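Local coordinates for Mgp-operon protein 3 (Mycoplasma pneumoniae, PDB 6RJ1) that probably serves in cell adhesion as the extracellular N-domain of P40/P90, an immunodominant membrane protein that belongs with the adhesins of this human pathogen, at residues K154-L157 / Y158-L161; S706-E709 / N710-T714. One frame throughout, in Å; residues are numbered along the deposited sequence.

Contact 1: K154-L157 / Y158-L161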
# COMPACT_ATOMS: atom_id res chain seq x y z
N LYS A 154 18.97 11.67 -21.10
CA LYS A 154 18.30 10.37 -21.10
C LYS A 154 18.33 9.72 -19.70
O LYS A 154 19.40 9.38 -19.19
CB LYS A 154 18.92 9.44 -22.17
CG LYS A 154 17.96 8.38 -22.72
CD LYS A 154 18.65 7.48 -23.75
CE LYS A 154 17.69 6.67 -24.59
NZ LYS A 154 17.06 5.55 -23.82
N GLY A 155 17.15 9.59 -19.09
CA GLY A 155 17.00 9.00 -17.77
C GLY A 155 17.23 7.51 -17.73
O GLY A 155 16.98 6.81 -18.72
N SER A 156 17.71 7.00 -16.59
CA SER A 156 18.02 5.58 -16.41
C SER A 156 17.42 4.96 -15.16
O SER A 156 17.86 5.26 -14.04
CB SER A 156 19.53 5.36 -16.44
OG SER A 156 19.88 4.03 -16.09
N LEU A 157 16.45 4.05 -15.35
CA LEU A 157 15.83 3.29 -14.28
C LEU A 157 16.87 2.35 -13.66
O LEU A 157 16.89 2.18 -12.44
CB LEU A 157 14.62 2.52 -14.81
CG LEU A 157 13.87 1.55 -13.87
CD1 LEU A 157 13.39 2.23 -12.58
CD2 LEU A 157 12.70 0.94 -14.57
N TYR A 158 17.77 1.80 -14.50
CA TYR A 158 18.86 0.94 -14.06
C TYR A 158 19.73 1.62 -12.99
O TYR A 158 20.03 1.00 -11.96
CB TYR A 158 19.72 0.48 -15.26
CG TYR A 158 20.85 -0.44 -14.83
CD1 TYR A 158 20.60 -1.77 -14.53
CD2 TYR A 158 22.14 0.05 -14.66
CE1 TYR A 158 21.62 -2.61 -14.09
CE2 TYR A 158 23.17 -0.78 -14.22
CZ TYR A 158 22.90 -2.11 -13.92
OH TYR A 158 23.89 -2.93 -13.46
N LYS A 159 20.09 2.89 -13.21
CA LYS A 159 20.90 3.68 -12.28
C LYS A 159 20.21 3.84 -10.94
O LYS A 159 20.87 3.72 -9.90
CB LYS A 159 21.29 5.04 -12.89
CG LYS A 159 22.38 4.93 -13.95
CD LYS A 159 22.97 6.28 -14.30
CE LYS A 159 24.00 6.18 -15.40
NZ LYS A 159 23.37 6.14 -16.75
N THR A 160 18.87 4.05 -10.94
CA THR A 160 18.04 4.19 -9.73
C THR A 160 18.05 2.89 -8.94
O THR A 160 18.22 2.92 -7.72
CB THR A 160 16.58 4.55 -10.09
OG1 THR A 160 16.55 5.67 -10.97
CG2 THR A 160 15.71 4.84 -8.85
N LEU A 161 17.86 1.74 -9.63
CA LEU A 161 17.80 0.42 -9.03
C LEU A 161 19.11 -0.02 -8.39
O LEU A 161 19.09 -0.74 -7.39
CB LEU A 161 17.28 -0.61 -10.03
CG LEU A 161 15.86 -0.38 -10.56
CD1 LEU A 161 15.56 -1.28 -11.73
CD2 LEU A 161 14.80 -0.54 -9.45
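Ser156 meets Lys159 through its hydroxyl: Lys159 N donates to Ser156 OG over 3.1 Å, with an N-H...O angle of 159°. With OG anti to the backbone N (chi1 172°), the hydroxyl lies beside the carbonyl carbon, on the side where Lys159 N arrives. OG has a second, weak hydrogen bond to the carboxylate of Glu142, which also forms a salt bridge with the Lys159 ammonium group. The lysine chain runs extended past the serine, CG 3.4 Å from Ser156 OG, and bends only at its last torsion, where NZ meets Glu142. Glu142 thus links the N-cap side chain to the lysine whose backbone N-H that side chain accepts, and the nearby ammonium group would probably help stabilise the carboxylate's negative charge.

By position and by bond Ser156 is the N-cap of helix 157-163, the short helix that follows the loop after strand 125-135. Its own amide N-H lies outside the helical pattern and is taken by the side-chain oxygen of Gln531. Its carbonyl begins that pattern only weakly, with Thr160 N to Ser156 O at 3.5 Å. The next i to i+4 bond is firmer: Leu161 N lies 3.0 Å from Leu157 O. On the same flank the two leucine side chains cross obliquely, Leu157 CG meeting Leu161 CD1 at 3.9 Å, and both rest on Trp492 of strand 487-492. Two further hydroxyls are satisfied elsewhere in the chain: Thr160 OG1 by the carbonyl of Ser526, and Tyr158 OH by that of Gln67, while the tyrosine ring meets Phe66 with the planes at about 45°.

Contact 2: S706-E709 / N710-T714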
# COMPACT_ATOMS: atom_id res chain seq x y z
N SER A 706 -1.82 0.13 -23.14
CA SER A 706 -0.61 0.95 -23.11
C SER A 706 0.37 0.40 -22.10
O SER A 706 1.57 0.41 -22.37
CB SER A 706 -0.96 2.40 -22.80
OG SER A 706 -1.71 2.94 -23.87
N ALA A 707 -0.13 -0.11 -20.95
CA ALA A 707 0.68 -0.70 -19.89
C ALA A 707 1.31 -2.02 -20.36
O ALA A 707 2.46 -2.28 -20.03
CB ALA A 707 -0.16 -0.92 -18.65
N ARG A 708 0.56 -2.82 -21.17
CA ARG A 708 1.06 -4.08 -21.73
C ARG A 708 2.14 -3.79 -22.77
O ARG A 708 3.18 -4.44 -22.76
CB ARG A 708 -0.09 -4.92 -22.32
CG ARG A 708 0.36 -6.08 -23.21
CD ARG A 708 -0.41 -7.35 -23.00
NE ARG A 708 -1.68 -7.36 -23.72
CZ ARG A 708 -2.06 -8.32 -24.55
NH1 ARG A 708 -1.26 -9.35 -24.79
NH2 ARG A 708 -3.24 -8.25 -25.15
N GLU A 709 1.89 -2.79 -23.65
CA GLU A 709 2.81 -2.36 -24.70
C GLU A 709 4.09 -1.79 -24.10
O GLU A 709 5.18 -2.14 -24.56
CB GLU A 709 2.14 -1.36 -25.65
CG GLU A 709 1.19 -2.02 -26.64
CD GLU A 709 0.27 -1.12 -27.46
OE1 GLU A 709 0.30 0.12 -27.26
OE2 GLU A 709 -0.49 -1.67 -28.30
N ASN A 710 3.97 -0.96 -23.05
CA ASN A 710 5.10 -0.37 -22.32
C ASN A 710 5.96 -1.46 -21.66
O ASN A 710 7.18 -1.31 -21.60
CB ASN A 710 4.59 0.63 -21.27
CG ASN A 710 5.64 1.25 -20.40
OD1 ASN A 710 6.27 2.25 -20.75
ND2 ASN A 710 5.82 0.72 -19.23
N ALA A 711 5.34 -2.55 -21.18
CA ALA A 711 6.03 -3.68 -20.56
C ALA A 711 6.80 -4.52 -21.59
O ALA A 711 7.91 -4.97 -21.30
CB ALA A 711 5.03 -4.55 -19.81
N GLN A 712 6.21 -4.71 -22.78
CA GLN A 712 6.76 -5.52 -23.88
C GLN A 712 7.90 -4.85 -24.65
O GLN A 712 8.60 -5.54 -25.39
CB GLN A 712 5.64 -5.99 -24.83
CG GLN A 712 5.22 -7.46 -24.65
CD GLN A 712 4.73 -7.85 -23.26
OE1 GLN A 712 5.39 -8.60 -22.52
NE2 GLN A 712 3.55 -7.38 -22.88
N SER A 713 8.09 -3.53 -24.45
CA SER A 713 9.15 -2.76 -25.09
C SER A 713 10.52 -3.15 -24.52
O SER A 713 10.69 -3.19 -23.29
CB SER A 713 8.91 -1.26 -24.91
OG SER A 713 9.85 -0.49 -25.65
N THR A 714 11.47 -3.49 -25.41
CA THR A 714 12.83 -3.92 -25.08
C THR A 714 13.84 -2.81 -25.33
O THR A 714 14.28 -2.62 -26.46
CB THR A 714 13.19 -5.24 -25.78
OG1 THR A 714 12.74 -5.23 -27.13
CG2 THR A 714 12.63 -6.45 -25.05
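Asn710 N donates to Ser706 O at 2.8 Å with an N-H...O angle of 156°, the shortest hydrogen bond between 706-709 and 710-714. Gln712 N to Arg708 O follows at 3.0 Å, and Ala711 N to Ala707 O at 3.1 Å. Ala707 O accepts a second bond, from Thr491 OG1. Ala711 N also makes a weak bond to Arg708 O. At the end of the series Ser713 N reaches Glu709 O at 3.2 Å, but the N-H...O angle of 123° makes this bond weak too.

Among the side chains, Gln712 comes closest to Arg708. Bent at chi2 (59°), it turns back along the helix and brings NE2 to 3.5 Å from Arg708 CG and 3.0 Å from Arg708 O. Beyond this approach the two chains diverge toward separate partners: Arg708 NE bonds weakly to Gln464, and Gln712 OE1 weakly to the backbone N of Lys489.

Farther out, Ala707 packs against Tyr478 and Val480 of strand 477-482 and also touches Val723, while Ala711 meets Thr491. These two alanines lie on the strand side, with Asn710 beside them on Thr491 and Val723, whereas Glu709 is exposed. The successive i to i+4 bonds, weakening at Ser713 where the backbone leaves helical values, are those of the last turns of an alpha-helix, here helix 701-712, which connects the antiparallel strands 693-699 and 723-732.

In the fold
The two sites mark different parts of a helix: contact 1 the start of helix 157-163, contact 2 the last turns of helix 701-712. Their centres lie about 17 Å apart, on the same side of the chain's centre, and they do not touch, although both helices lean on strand 487-492, through Trp492 in contact 1 and Thr491 in contact 2. Contact 1 is buried, and a serine cap adds to its backbone bonds. Contact 2 is partly buried and held chiefly by backbone bonds, with alanines on the strand side and a glutamate exposed. A leucine pair packs within the first; in the second the apolar contacts are chiefly those of alanines with the neighbouring strands.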